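Local coordinates for protein endoglucanase (Clostridium thermocellum, PDB 2E4T) that hydrolyses internal beta-1,4-glucosidic links in cellulose and probably xyloglucan, this chain being the glycoside hydrolase family 44 module of a larger multidomain enzyme, at residues R13-A18 against S464-K469; Q374-G379 against V431-A436; G418-K423 against A436-E441; P458-F463 against T499-V504; I473-A478 against I486-P491. All coordinates share one frame; numbering follows the deposited sequence.

In the fold
The chain starts in the beta domain: strand 8-22 pairs with strand 459-466 in interaction 1, closing a loop that holds the whole TIM-like barrel. Nested inside that loop are interaction 2, where barrel helix 368-384 meets strand 432-439, and interaction 3, the hairpin of strands 420-426 and 432-439. These two cross and share A436. Interaction 4 pairs strands 459-466 and 499-504 and crosses interaction 1. Within the loop of interaction 4 lies interaction 5, the hairpin of strands 474-480 and 486-492. Four contacts thus join neighbouring strands of the nine-stranded sheet, whose order makes 499-504 and 486-492 its outermost strands, while interaction 2 ties that sheet to the barrel.

Interaction 1 (R13-A18 against S464-K469); sequences RIDTSA and SIDSSK
The carboxylates of D15 and D466 lie on the same face of the sheet, their planes 79° apart, with D15 OD1 4.0 Å from D466 CB. Beside them, S464 CB approaches the R13 guanidinium obliquely. S17 N donates to D15 OD1 at 2.9 Å from above the carboxylate plane, which makes an Asx turn; S17 OG meets OD1 on its syn side, displaced toward the same face. S17 has two conformers, so its hydroxyl bond is less certain. CG opposite the backbone N (chi1 179°) puts the D15 carboxylate there. Beneath these groups, strands 13-15 and 464-466 run parallel, their axes only 10° off: strand 8-22, near the N terminus, and strand 459-466 form the parallel pairing in an otherwise antiparallel beta-domain sheet. I14 N gives to S464 O at 2.9 Å, D466 N to I14 O at 2.8 Å, and T16 N to D466 O at 2.9 Å. On the other face, I14 CB rests on I465 CG1 at 4.1 Å, within the beta-domain core with I448 and L446. T16 OG1 comes alongside S467 CA, but its hydroxyl is taken by D443, as that of S467 is by Y471. S467 OG also accepts from K469 N in an ST turn. D15 OD2 and D466 OD2 are 4.4 Å apart, two like charges. That closeness would probably raise the proton affinity of one of them, though the D15 turn bonds, and the R13 guanidinium, whose NH2 lies 4.9 Å from D466 OD2 without contact, should offset part of the effect.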
# COMPACT_ATOMS: atom_id res chain seq x y z
N ARG A 13 -13.81 -22.23 12.50
CA ARG A 13 -13.71 -23.49 11.77
C ARG A 13 -12.67 -23.31 10.66
O ARG A 13 -12.83 -22.43 9.80
CB ARG A 13 -15.05 -23.86 11.16
CG ARG A 13 -16.12 -24.00 12.26
CD ARG A 13 -17.45 -24.50 11.75
NE ARG A 13 -17.35 -25.58 10.76
CZ ARG A 13 -17.25 -26.88 11.03
NH1 ARG A 13 -17.21 -27.34 12.28
NH2 ARG A 13 -17.18 -27.75 10.02
N ILE A 14 -11.63 -24.13 10.69
CA ILE A 14 -10.53 -24.04 9.71
C ILE A 14 -10.45 -25.35 8.94
O ILE A 14 -10.61 -26.43 9.53
CB ILE A 14 -9.20 -23.77 10.45
CG1 ILE A 14 -9.24 -22.39 11.07
CG2 ILE A 14 -7.99 -23.94 9.53
CD1 ILE A 14 -8.16 -22.11 12.08
N ASP A 15 -10.21 -25.26 7.63
CA ASP A 15 -9.96 -26.47 6.83
C ASP A 15 -8.69 -26.21 6.04
O ASP A 15 -8.68 -25.38 5.11
CB ASP A 15 -11.13 -26.77 5.94
CG ASP A 15 -10.93 -28.02 5.06
OD1 ASP A 15 -9.79 -28.51 4.98
OD2 ASP A 15 -11.94 -28.46 4.47
N THR A 16 -7.60 -26.83 6.47
CA THR A 16 -6.30 -26.54 5.87
C THR A 16 -6.19 -27.02 4.42
O THR A 16 -5.23 -26.62 3.75
CB THR A 16 -5.14 -27.11 6.67
OG1 THR A 16 -5.23 -28.53 6.61
CG2 THR A 16 -5.17 -26.68 8.09
N SER A 17 -7.13 -27.84 3.96
CA SER A 17 -7.10 -28.30 2.58
C SER A 17 -7.91 -27.43 1.64
O SER A 17 -7.88 -27.67 0.42
CB SER A 17 -7.58 -29.75 2.48
OG SER A 17 -9.01 -29.79 2.62
N ALA A 18 -8.70 -26.48 2.17
CA ALA A 18 -9.71 -25.79 1.41
C ALA A 18 -9.30 -24.34 1.15
O ALA A 18 -8.70 -23.65 2.00
CB ALA A 18 -11.03 -25.79 2.13
N SER A 464 -12.29 -25.65 15.65
CA SER A 464 -12.39 -26.98 15.05
C SER A 464 -11.61 -26.92 13.75
O SER A 464 -11.90 -26.04 12.90
CB SER A 464 -13.87 -27.29 14.76
OG SER A 464 -14.66 -27.31 15.91
N ILE A 465 -10.63 -27.79 13.59
CA ILE A 465 -9.70 -27.76 12.46
C ILE A 465 -9.75 -29.09 11.72
O ILE A 465 -9.63 -30.15 12.36
CB ILE A 465 -8.30 -27.46 12.96
CG1 ILE A 465 -8.27 -26.11 13.67
CG2 ILE A 465 -7.30 -27.48 11.80
CD1 ILE A 465 -7.03 -25.87 14.51
N ASP A 466 -9.89 -29.03 10.40
CA ASP A 466 -9.70 -30.17 9.53
C ASP A 466 -8.31 -30.05 8.90
O ASP A 466 -8.07 -29.08 8.17
CB ASP A 466 -10.80 -30.19 8.49
CG ASP A 466 -12.18 -30.42 9.06
OD1 ASP A 466 -12.37 -30.98 10.16
OD2 ASP A 466 -13.14 -30.07 8.35
N SER A 467 -7.41 -31.00 9.15
CA SER A 467 -6.04 -30.95 8.64
C SER A 467 -5.50 -32.29 8.38
O SER A 467 -6.01 -33.23 8.97
CB SER A 467 -5.15 -30.28 9.65
OG SER A 467 -3.80 -30.37 9.21
N SER A 468 -4.45 -32.42 7.57
CA SER A 468 -3.82 -33.75 7.41
C SER A 468 -2.92 -34.12 8.60
O SER A 468 -2.42 -35.25 8.68
CB SER A 468 -3.05 -33.87 6.10
OG SER A 468 -1.78 -33.27 6.22
N LYS A 469 -2.76 -33.20 9.53
CA LYS A 469 -1.90 -33.37 10.70
C LYS A 469 -2.77 -33.37 11.92
O LYS A 469 -3.85 -32.78 11.90
CB LYS A 469 -0.93 -32.19 10.79
CG LYS A 469 -0.22 -32.00 9.49
CD LYS A 469 0.85 -33.09 9.26
CE LYS A 469 1.62 -32.95 7.93
NZ LYS A 469 0.75 -32.93 6.72

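Interaction 2 (Q374-G379 against V431-A436); sequences QADVLG and VSSAYA
Helix 374-379 packs over strand 432-436 with a crossing angle of 44°, the axes 9.0 Å apart, and G379 and Y435 bring their CA atoms to 6.0 Å. This is an alpha-beta interdomain contact: the helix belongs to the TIM-like barrel, the strand to the sheet of the beta domain, so the pair lies on the seam between them. Only alternate strand residues, S433 and Y435, turn toward the helix, while A434 and S432 face the other side of the sheet, where C424 and T426 lie. With no side chain at G379, the helix backbone can press directly on the tyrosine: G379 CA sits above the ring centre, 3.6 Å from the Y435 centroid and 5° off the normal, a CH-pi contact over the face. On the same ring, Y435 CE1 comes to 3.5 Å from G379 C. The polar part is a single oxygen gripped twice. D376 OD1 accepts from S433 OG at 2.7 Å and from Y435 OH at 2.7 Å, the two donors coming from opposite faces of the carboxylate plane and each well above it. D376 has two conformers, and this double grip is that of the one described. Its CG lies opposite the backbone N (chi1 -157°), which swings the carboxylate out from the helix toward the strand. All five touching residues are buried, and the two hydroxyls satisfy OD1 in this setting. Y407, on helix 398-408, touches Y435 as well and bonds A375 O. At the ring edge, D376 OD1 lies near the ring plane, 3.4 Å from Y435 CE2.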
# COMPACT_ATOMS: atom_id res chain seq x y z
N GLN A 374 -5.05 -2.62 12.11
CA GLN A 374 -3.95 -2.89 11.18
C GLN A 374 -3.82 -4.40 10.92
O GLN A 374 -3.65 -4.85 9.77
CB GLN A 374 -2.65 -2.33 11.77
CG GLN A 374 -1.43 -2.63 10.87
CD GLN A 374 -1.49 -1.88 9.56
OE1 GLN A 374 -2.23 -0.91 9.38
NE2 GLN A 374 -0.66 -2.32 8.61
N ALA A 375 -3.83 -5.21 12.01
CA ALA A 375 -3.72 -6.66 11.82
C ALA A 375 -4.88 -7.19 10.99
O ALA A 375 -4.73 -8.13 10.18
CB ALA A 375 -3.63 -7.35 13.18
N ASP A 376 -6.09 -6.62 11.19
CA ASP A 376 -7.26 -7.08 10.44
C ASP A 376 -7.05 -6.76 8.95
O ASP A 376 -7.27 -7.63 8.06
CB ASP A 376 -8.50 -6.37 11.00
CG ASP A 376 -9.80 -7.10 10.74
OD1 ASP A 376 -9.78 -8.35 10.64
OD2 ASP A 376 -10.84 -6.38 10.59
N VAL A 377 -6.67 -5.51 8.64
CA VAL A 377 -6.42 -5.08 7.27
C VAL A 377 -5.40 -5.98 6.60
O VAL A 377 -5.57 -6.38 5.42
CB VAL A 377 -6.00 -3.59 7.28
CG1 VAL A 377 -5.44 -3.14 5.94
CG2 VAL A 377 -7.18 -2.74 7.69
N LEU A 378 -4.28 -6.28 7.29
CA LEU A 378 -3.27 -7.14 6.66
C LEU A 378 -3.83 -8.56 6.38
O LEU A 378 -3.48 -9.19 5.37
CB LEU A 378 -2.03 -7.20 7.52
CG LEU A 378 -1.30 -5.88 7.64
CD1 LEU A 378 -0.17 -6.04 8.69
CD2 LEU A 378 -0.75 -5.39 6.31
N GLY A 379 -4.67 -9.06 7.31
CA GLY A 379 -5.30 -10.36 7.08
C GLY A 379 -6.19 -10.31 5.82
O GLY A 379 -6.18 -11.26 5.00
N VAL A 431 -17.44 -9.30 16.40
CA VAL A 431 -16.62 -9.34 17.59
C VAL A 431 -15.23 -9.87 17.32
O VAL A 431 -14.35 -9.71 18.19
CB VAL A 431 -17.30 -10.18 18.72
CG1 VAL A 431 -17.11 -11.67 18.49
CG2 VAL A 431 -16.79 -9.79 20.07
N SER A 432 -15.00 -10.51 16.17
CA SER A 432 -13.74 -11.16 15.93
C SER A 432 -13.37 -11.15 14.49
O SER A 432 -14.21 -10.95 13.61
CB SER A 432 -13.78 -12.62 16.44
OG SER A 432 -14.62 -13.45 15.64
N SER A 433 -12.08 -11.40 14.25
CA SER A 433 -11.58 -11.81 12.93
C SER A 433 -10.59 -12.94 13.15
O SER A 433 -9.91 -13.00 14.19
CB SER A 433 -10.87 -10.68 12.20
OG SER A 433 -11.74 -9.57 12.06
N ALA A 434 -10.45 -13.79 12.11
CA ALA A 434 -9.48 -14.85 12.18
C ALA A 434 -9.01 -15.15 10.78
O ALA A 434 -9.81 -15.26 9.85
CB ALA A 434 -10.06 -16.13 12.87
N TYR A 435 -7.68 -15.29 10.65
CA TYR A 435 -7.04 -15.63 9.38
C TYR A 435 -6.10 -16.78 9.60
O TYR A 435 -5.39 -16.82 10.61
CB TYR A 435 -6.22 -14.41 8.84
CG TYR A 435 -7.07 -13.19 8.74
CD1 TYR A 435 -7.94 -13.01 7.64
CD2 TYR A 435 -7.14 -12.22 9.76
CE1 TYR A 435 -8.80 -11.95 7.57
CE2 TYR A 435 -8.01 -11.16 9.71
CZ TYR A 435 -8.87 -11.04 8.63
OH TYR A 435 -9.81 -10.03 8.53
N ALA A 436 -6.06 -17.73 8.65
CA ALA A 436 -5.21 -18.90 8.82
C ALA A 436 -4.34 -19.09 7.56
O ALA A 436 -4.74 -18.72 6.45
CB ALA A 436 -6.03 -20.17 9.06

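Interaction 3 (G418-K423 against A436-E441); sequences GDTSVK and ASIVGE
D419, just before the strand, and T420, its first residue, both face a single residue of the other strand, I438: a classic beta bulge. Within it, T420 N gives to I438 O and I438 N returns a bond to T420 O at 2.8 Å. The side chains of the bulge hold the loop residue G440. D419 OD1 uses its syn lone pair to accept G440 N at 2.8 Å and 173°; its CG is turned between the backbone N and the carbonyl carbon (chi1 62°), which brings the carboxylate back over the strand end. T420 OG1 then gives to G440 O at 2.7 Å, so both polar groups of G440's backbone are held by the bulge. The pair belongs to the hairpin of strands 420-426 and 432-439 in the beta domain, here at its open end. On the face bearing T420, V422, A436 and I438, T420 CB meets I438 CG1 at 3.8 Å and V422 CG1 meets I438 CG1 at 4.0 Å, the valine and isoleucine side chains crossing at about a right angle. V422 CG2 rests on A436 CB at 3.7 Å. R20 and L446 continue this packing. V422 N gives to A436 O, and beside it a water accepts from A436 N at 2.9 Å and stands 2.8 Å from V422 O.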
# COMPACT_ATOMS: atom_id res chain seq x y z
N GLY A 418 2.19 -17.66 7.65
CA GLY A 418 2.36 -18.46 6.45
C GLY A 418 2.08 -17.66 5.19
O GLY A 418 1.46 -16.58 5.21
N ASP A 419 2.52 -18.23 4.06
CA ASP A 419 2.37 -17.62 2.75
C ASP A 419 1.24 -18.21 1.92
O ASP A 419 1.05 -17.76 0.77
CB ASP A 419 3.69 -17.59 1.98
CG ASP A 419 4.24 -18.96 1.70
OD1 ASP A 419 3.69 -19.96 2.17
OD2 ASP A 419 5.24 -19.03 0.92
N THR A 420 0.49 -19.18 2.44
CA THR A 420 -0.65 -19.75 1.73
C THR A 420 -1.87 -19.63 2.66
O THR A 420 -1.92 -20.26 3.73
CB THR A 420 -0.38 -21.21 1.37
OG1 THR A 420 0.71 -21.24 0.46
CG2 THR A 420 -1.61 -21.86 0.71
N SER A 421 -2.84 -18.80 2.24
CA SER A 421 -4.08 -18.66 2.96
C SER A 421 -4.90 -19.94 2.89
O SER A 421 -4.92 -20.59 1.81
CB SER A 421 -4.86 -17.53 2.28
OG SER A 421 -6.17 -17.36 2.83
N VAL A 422 -5.57 -20.32 3.98
CA VAL A 422 -6.46 -21.46 3.99
C VAL A 422 -7.80 -21.04 4.60
O VAL A 422 -7.90 -20.02 5.35
CB VAL A 422 -5.90 -22.70 4.71
CG1 VAL A 422 -4.57 -23.06 4.12
CG2 VAL A 422 -5.80 -22.49 6.21
N LYS A 423 -8.83 -21.85 4.36
CA LYS A 423 -10.17 -21.51 4.82
C LYS A 423 -10.24 -21.41 6.36
O LYS A 423 -9.83 -22.34 7.08
CB LYS A 423 -11.16 -22.61 4.34
CG LYS A 423 -12.60 -22.31 4.70
CD LYS A 423 -13.53 -23.38 4.06
CE LYS A 423 -15.02 -23.02 4.28
NZ LYS A 423 -15.36 -21.69 3.63
N ALA A 436 -6.06 -17.73 8.65
CA ALA A 436 -5.21 -18.90 8.82
C ALA A 436 -4.34 -19.09 7.56
O ALA A 436 -4.74 -18.72 6.45
CB ALA A 436 -6.03 -20.17 9.06
N SER A 437 -3.15 -19.65 7.81
CA SER A 437 -2.25 -19.90 6.69
C SER A 437 -1.33 -21.07 7.04
O SER A 437 -1.12 -21.46 8.19
CB SER A 437 -1.39 -18.66 6.41
OG SER A 437 -0.60 -18.34 7.56
N ILE A 438 -0.76 -21.59 5.95
CA ILE A 438 0.29 -22.62 6.00
C ILE A 438 1.48 -22.11 5.18
O ILE A 438 1.45 -21.03 4.60
CB ILE A 438 -0.25 -23.99 5.50
CG1 ILE A 438 -0.63 -23.91 4.02
CG2 ILE A 438 -1.39 -24.43 6.41
CD1 ILE A 438 -1.11 -25.26 3.44
N VAL A 439 2.55 -22.93 5.11
CA VAL A 439 3.75 -22.57 4.41
C VAL A 439 3.82 -23.39 3.13
O VAL A 439 3.91 -24.63 3.18
CB VAL A 439 4.99 -22.80 5.26
CG1 VAL A 439 6.27 -22.42 4.49
CG2 VAL A 439 4.86 -22.02 6.58
N GLY A 440 3.75 -22.73 1.98
CA GLY A 440 3.76 -23.47 0.72
C GLY A 440 2.55 -24.34 0.61
O GLY A 440 1.41 -23.86 0.74
N GLU A 441 2.80 -25.63 0.37
CA GLU A 441 1.74 -26.60 0.26
C GLU A 441 1.63 -27.48 1.52
O GLU A 441 0.92 -28.52 1.49
CB GLU A 441 1.95 -27.52 -0.98
CG GLU A 441 2.55 -26.79 -2.17
CD GLU A 441 1.79 -25.57 -2.67
OE1 GLU A 441 0.56 -25.52 -2.60
OE2 GLU A 441 2.47 -24.66 -3.23
O HOH W 1 -5.87 -15.92 5.00
O HOH W 2 -7.79 -17.40 6.32

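Interaction 4 (P458-F463 against T499-V504); sequences PTTFNF and TFTYTV
F463 lies beside F500 in an antiparallel pair of strands at one edge of the nine-stranded beta-domain sheet, and its side chain can be followed outward. F463 CB sits over the centre of the F500 ring, 3.7 Å from the centroid and 13° off the normal, a CH-pi contact. F463 CG comes to 3.4 Å from F500 CZ. Of the ortho carbons, F463 CD2 meets F500 CE1 at 3.4 Å, whereas CD1 stands farther off, near F500 CZ. CE2 still touches F500 CE1, and CE1 on the other side has I14 CD1 as a neighbour. At the tip, F463 CZ lies beyond the overlap, 4.5 Å from F500 CZ. The planes are nearly parallel, 14° apart, but slid so far that the rings barely overlap. F500 CG lies between its backbone N and carbonyl carbon (chi1 61°), a torsion that sets its ring beside F463 CB. I448 and L450 complete the core on F463's side, I492 and L514 on that of F500. Backbone bonds join T459 with V504, F461 with Y502 and F463 with F500, the longest being F500 N to F463 O at 3.2 Å. The opposite sheet face is polar. T460 OG1 and T503 OG1 share a hydrogen bond, and T501 OG1 gives to N462 OD1 at 2.8 Å. Between these bonds, T460 CG2 and T501 CG2 are squeezed to 3.5 Å.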
# COMPACT_ATOMS: atom_id res chain seq x y z
N PRO A 458 -13.76 -10.55 27.72
CA PRO A 458 -13.09 -11.62 26.97
C PRO A 458 -14.04 -12.28 25.96
O PRO A 458 -15.29 -12.15 26.07
CB PRO A 458 -12.68 -12.61 28.07
CG PRO A 458 -13.69 -12.36 29.19
CD PRO A 458 -14.09 -10.93 29.11
N THR A 459 -13.44 -13.01 25.04
CA THR A 459 -14.23 -13.84 24.12
C THR A 459 -13.64 -15.25 24.14
O THR A 459 -12.41 -15.43 24.06
CB THR A 459 -14.19 -13.27 22.69
OG1 THR A 459 -14.72 -11.95 22.74
CG2 THR A 459 -15.01 -14.13 21.72
N THR A 460 -14.53 -16.25 24.25
CA THR A 460 -14.12 -17.65 24.21
C THR A 460 -14.27 -18.16 22.78
O THR A 460 -15.37 -18.11 22.23
CB THR A 460 -14.99 -18.47 25.19
OG1 THR A 460 -14.74 -17.99 26.52
CG2 THR A 460 -14.68 -19.96 25.06
N PHE A 461 -13.18 -18.70 22.24
CA PHE A 461 -13.20 -19.24 20.89
C PHE A 461 -13.08 -20.74 20.92
O PHE A 461 -12.16 -21.31 21.49
CB PHE A 461 -12.00 -18.64 20.09
CG PHE A 461 -12.13 -17.18 19.85
CD1 PHE A 461 -12.93 -16.69 18.83
CD2 PHE A 461 -11.47 -16.26 20.69
CE1 PHE A 461 -13.04 -15.32 18.60
CE2 PHE A 461 -11.56 -14.89 20.47
CZ PHE A 461 -12.34 -14.41 19.42
N ASN A 462 -14.07 -21.40 20.31
CA ASN A 462 -14.02 -22.86 20.13
C ASN A 462 -13.52 -23.16 18.72
O ASN A 462 -14.24 -22.86 17.75
CB ASN A 462 -15.42 -23.46 20.32
CG ASN A 462 -15.90 -23.34 21.74
OD1 ASN A 462 -15.11 -23.43 22.68
ND2 ASN A 462 -17.19 -23.02 21.92
N PHE A 463 -12.32 -23.70 18.62
CA PHE A 463 -11.70 -24.03 17.35
C PHE A 463 -11.97 -25.46 16.94
O PHE A 463 -11.85 -26.38 17.76
CB PHE A 463 -10.18 -23.87 17.43
CG PHE A 463 -9.69 -22.45 17.33
CD1 PHE A 463 -9.23 -21.99 16.10
CD2 PHE A 463 -9.74 -21.57 18.40
CE1 PHE A 463 -8.74 -20.69 15.95
CE2 PHE A 463 -9.21 -20.26 18.23
CZ PHE A 463 -8.73 -19.86 17.00
N THR A 499 -9.45 -30.02 17.95
CA THR A 499 -10.36 -29.06 18.55
C THR A 499 -9.73 -28.55 19.83
O THR A 499 -9.06 -29.31 20.56
CB THR A 499 -11.75 -29.64 18.83
OG1 THR A 499 -11.69 -30.54 19.97
CG2 THR A 499 -12.35 -30.32 17.61
N PHE A 500 -9.98 -27.29 20.15
CA PHE A 500 -9.55 -26.72 21.42
C PHE A 500 -10.40 -25.48 21.69
O PHE A 500 -11.03 -24.95 20.78
CB PHE A 500 -8.04 -26.42 21.46
CG PHE A 500 -7.59 -25.42 20.44
CD1 PHE A 500 -7.57 -24.05 20.73
CD2 PHE A 500 -7.14 -25.82 19.20
CE1 PHE A 500 -7.10 -23.12 19.82
CE2 PHE A 500 -6.69 -24.90 18.27
CZ PHE A 500 -6.68 -23.54 18.59
N THR A 501 -10.37 -25.03 22.94
CA THR A 501 -11.04 -23.80 23.33
C THR A 501 -10.00 -22.84 23.90
O THR A 501 -9.18 -23.23 24.73
CB THR A 501 -12.10 -24.09 24.39
OG1 THR A 501 -13.09 -24.96 23.81
CG2 THR A 501 -12.73 -22.83 24.97
N TYR A 502 -10.09 -21.56 23.48
CA TYR A 502 -9.11 -20.59 23.87
C TYR A 502 -9.84 -19.27 24.12
O TYR A 502 -10.48 -18.73 23.22
CB TYR A 502 -8.07 -20.42 22.76
CG TYR A 502 -6.88 -19.55 23.15
CD1 TYR A 502 -6.08 -19.88 24.25
CD2 TYR A 502 -6.51 -18.44 22.39
CE1 TYR A 502 -4.96 -19.15 24.59
CE2 TYR A 502 -5.37 -17.72 22.71
CZ TYR A 502 -4.62 -18.04 23.82
OH TYR A 502 -3.50 -17.29 24.12
N THR A 503 -9.79 -18.79 25.36
CA THR A 503 -10.41 -17.53 25.73
C THR A 503 -9.34 -16.44 25.73
O THR A 503 -8.26 -16.60 26.31
CB THR A 503 -11.06 -17.64 27.11
OG1 THR A 503 -12.12 -18.61 27.00
CG2 THR A 503 -11.60 -16.29 27.57
N VAL A 504 -9.69 -15.34 25.04
CA VAL A 504 -8.79 -14.25 24.80
C VAL A 504 -9.37 -13.00 25.50
O VAL A 504 -10.57 -12.72 25.37
CB VAL A 504 -8.74 -13.98 23.20
CG1 VAL A 504 -7.83 -12.82 22.84
CG2 VAL A 504 -8.29 -15.23 22.45

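Interaction 5 (I473-A478 against I486-P491); sequences IGNVWA and ITQRTP
W477 and Q488 lie side by side across the hairpin of strands 474-480 and 486-492, at one edge of the beta-domain sheet. Q488 CG makes a CH-pi contact over the five-membered ring of the indole, and the amide plane is 21° from the ring, which also meets that of Y410. The glutamine's extended chain carries its NE2 to a water that forms the polar hub of this contact. That water accepts from N475 ND2 at 2.9 Å, from V476 N at 2.9 Å and from Q488 NE2 at 3.0 Å, and donates to R489 O at 2.8 Å. It thus satisfies V476 N and R489 O, which would otherwise pair directly. The partner bond is direct: R489 N gives to V476 O at 2.7 Å, nearly straight at 171°. Two residues along, A478 and T487 exchange both backbone bonds. The R489 side chain, bent at chi2 (-57°), folds back along its own strand. Its NE gives to T487 O at 3.2 Å, and weakly to T487 OG1. NH2 makes weak bonds to A478 O and T487 OG1; its stronger partner is D480, in a salt bridge. A478 CB covers one guanidinium face at 3.7 Å above the plane. The water thus serves V476 N, R489 O, N475 ND2 and Q488 NE2, whereas T487 O is shared by A478 N and R489 NE from opposite faces, so each bond is probably somewhat weaker than it would be alone, while the salt bridge to D480 should balance the guanidinium charge.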
# COMPACT_ATOMS: atom_id res chain seq x y z
N ILE A 473 0.31 -28.82 19.90
CA ILE A 473 0.64 -27.64 20.69
C ILE A 473 0.37 -26.44 19.78
O ILE A 473 0.59 -26.48 18.55
CB ILE A 473 2.13 -27.61 21.17
CG1 ILE A 473 2.38 -26.45 22.13
CG2 ILE A 473 3.10 -27.65 19.97
CD1 ILE A 473 3.72 -26.53 22.91
N GLY A 474 -0.13 -25.36 20.40
CA GLY A 474 -0.25 -24.07 19.72
C GLY A 474 0.54 -23.03 20.53
O GLY A 474 0.08 -22.58 21.60
N ASN A 475 1.70 -22.63 20.03
CA ASN A 475 2.41 -21.53 20.66
C ASN A 475 1.72 -20.23 20.29
O ASN A 475 1.08 -20.13 19.24
CB ASN A 475 3.87 -21.59 20.30
CG ASN A 475 4.59 -22.69 21.06
OD1 ASN A 475 4.98 -23.72 20.43
ND2 ASN A 475 4.70 -22.58 22.35
N VAL A 476 1.82 -19.23 21.19
CA VAL A 476 1.04 -18.02 21.04
C VAL A 476 1.89 -16.81 21.29
O VAL A 476 2.64 -16.75 22.29
CB VAL A 476 -0.15 -17.99 22.05
CG1 VAL A 476 -0.98 -16.71 21.84
CG2 VAL A 476 -1.05 -19.23 21.88
N TRP A 477 1.76 -15.79 20.41
CA TRP A 477 2.35 -14.48 20.60
C TRP A 477 1.24 -13.44 20.50
O TRP A 477 0.31 -13.61 19.70
CB TRP A 477 3.44 -14.22 19.52
CG TRP A 477 4.66 -15.05 19.71
CD1 TRP A 477 5.85 -14.59 20.27
CD2 TRP A 477 4.89 -16.40 19.37
NE1 TRP A 477 6.77 -15.56 20.27
CE2 TRP A 477 6.22 -16.70 19.74
CE3 TRP A 477 4.12 -17.40 18.77
CZ2 TRP A 477 6.81 -17.96 19.54
CZ3 TRP A 477 4.68 -18.65 18.55
CH2 TRP A 477 5.99 -18.90 18.95
N ALA A 478 1.29 -12.39 21.32
CA ALA A 478 0.16 -11.45 21.31
C ALA A 478 0.60 -10.06 21.74
O ALA A 478 1.62 -9.87 22.40
CB ALA A 478 -0.96 -11.94 22.25
N ILE A 486 5.15 -7.38 21.21
CA ILE A 486 4.55 -8.70 21.02
C ILE A 486 5.28 -9.67 21.94
O ILE A 486 6.51 -9.80 21.87
CB ILE A 486 4.67 -9.16 19.57
CG1 ILE A 486 3.94 -8.18 18.65
CG2 ILE A 486 4.12 -10.57 19.43
CD1 ILE A 486 4.24 -8.41 17.18
N THR A 487 4.53 -10.33 22.86
CA THR A 487 5.15 -11.22 23.83
C THR A 487 4.56 -12.61 23.67
O THR A 487 3.39 -12.81 23.36
CB THR A 487 4.96 -10.68 25.24
OG1 THR A 487 3.56 -10.58 25.47
CG2 THR A 487 5.66 -9.35 25.43
N GLN A 488 5.40 -13.60 23.96
CA GLN A 488 4.99 -15.00 23.91
C GLN A 488 4.13 -15.28 25.14
O GLN A 488 4.45 -14.86 26.27
CB GLN A 488 6.21 -15.94 23.85
CG GLN A 488 5.79 -17.35 23.50
CD GLN A 488 6.93 -18.25 23.23
OE1 GLN A 488 8.12 -17.89 23.28
NE2 GLN A 488 6.58 -19.51 22.94
N ARG A 489 3.06 -16.04 24.91
CA ARG A 489 2.09 -16.37 25.95
C ARG A 489 2.12 -17.88 26.20
O ARG A 489 2.78 -18.65 25.50
CB ARG A 489 0.69 -15.94 25.50
CG ARG A 489 0.61 -14.49 25.00
CD ARG A 489 1.09 -13.46 26.01
NE ARG A 489 1.12 -12.08 25.50
CZ ARG A 489 0.19 -11.17 25.76
NH1 ARG A 489 -0.95 -11.49 26.43
NH2 ARG A 489 0.35 -9.94 25.30
N THR A 490 1.36 -18.33 27.21
CA THR A 490 1.36 -19.75 27.54
C THR A 490 0.84 -20.55 26.34
O THR A 490 -0.20 -20.20 25.77
CB THR A 490 0.43 -19.98 28.74
OG1 THR A 490 0.93 -19.15 29.79
CG2 THR A 490 0.43 -21.43 29.16
N PRO A 491 1.51 -21.65 25.97
CA PRO A 491 1.03 -22.40 24.80
C PRO A 491 -0.29 -23.12 25.11
O PRO A 491 -0.54 -23.56 26.24
CB PRO A 491 2.10 -23.44 24.59
CG PRO A 491 2.69 -23.66 25.95
CD PRO A 491 2.76 -22.19 26.49
O HOH W 3 3.65 -20.04 23.29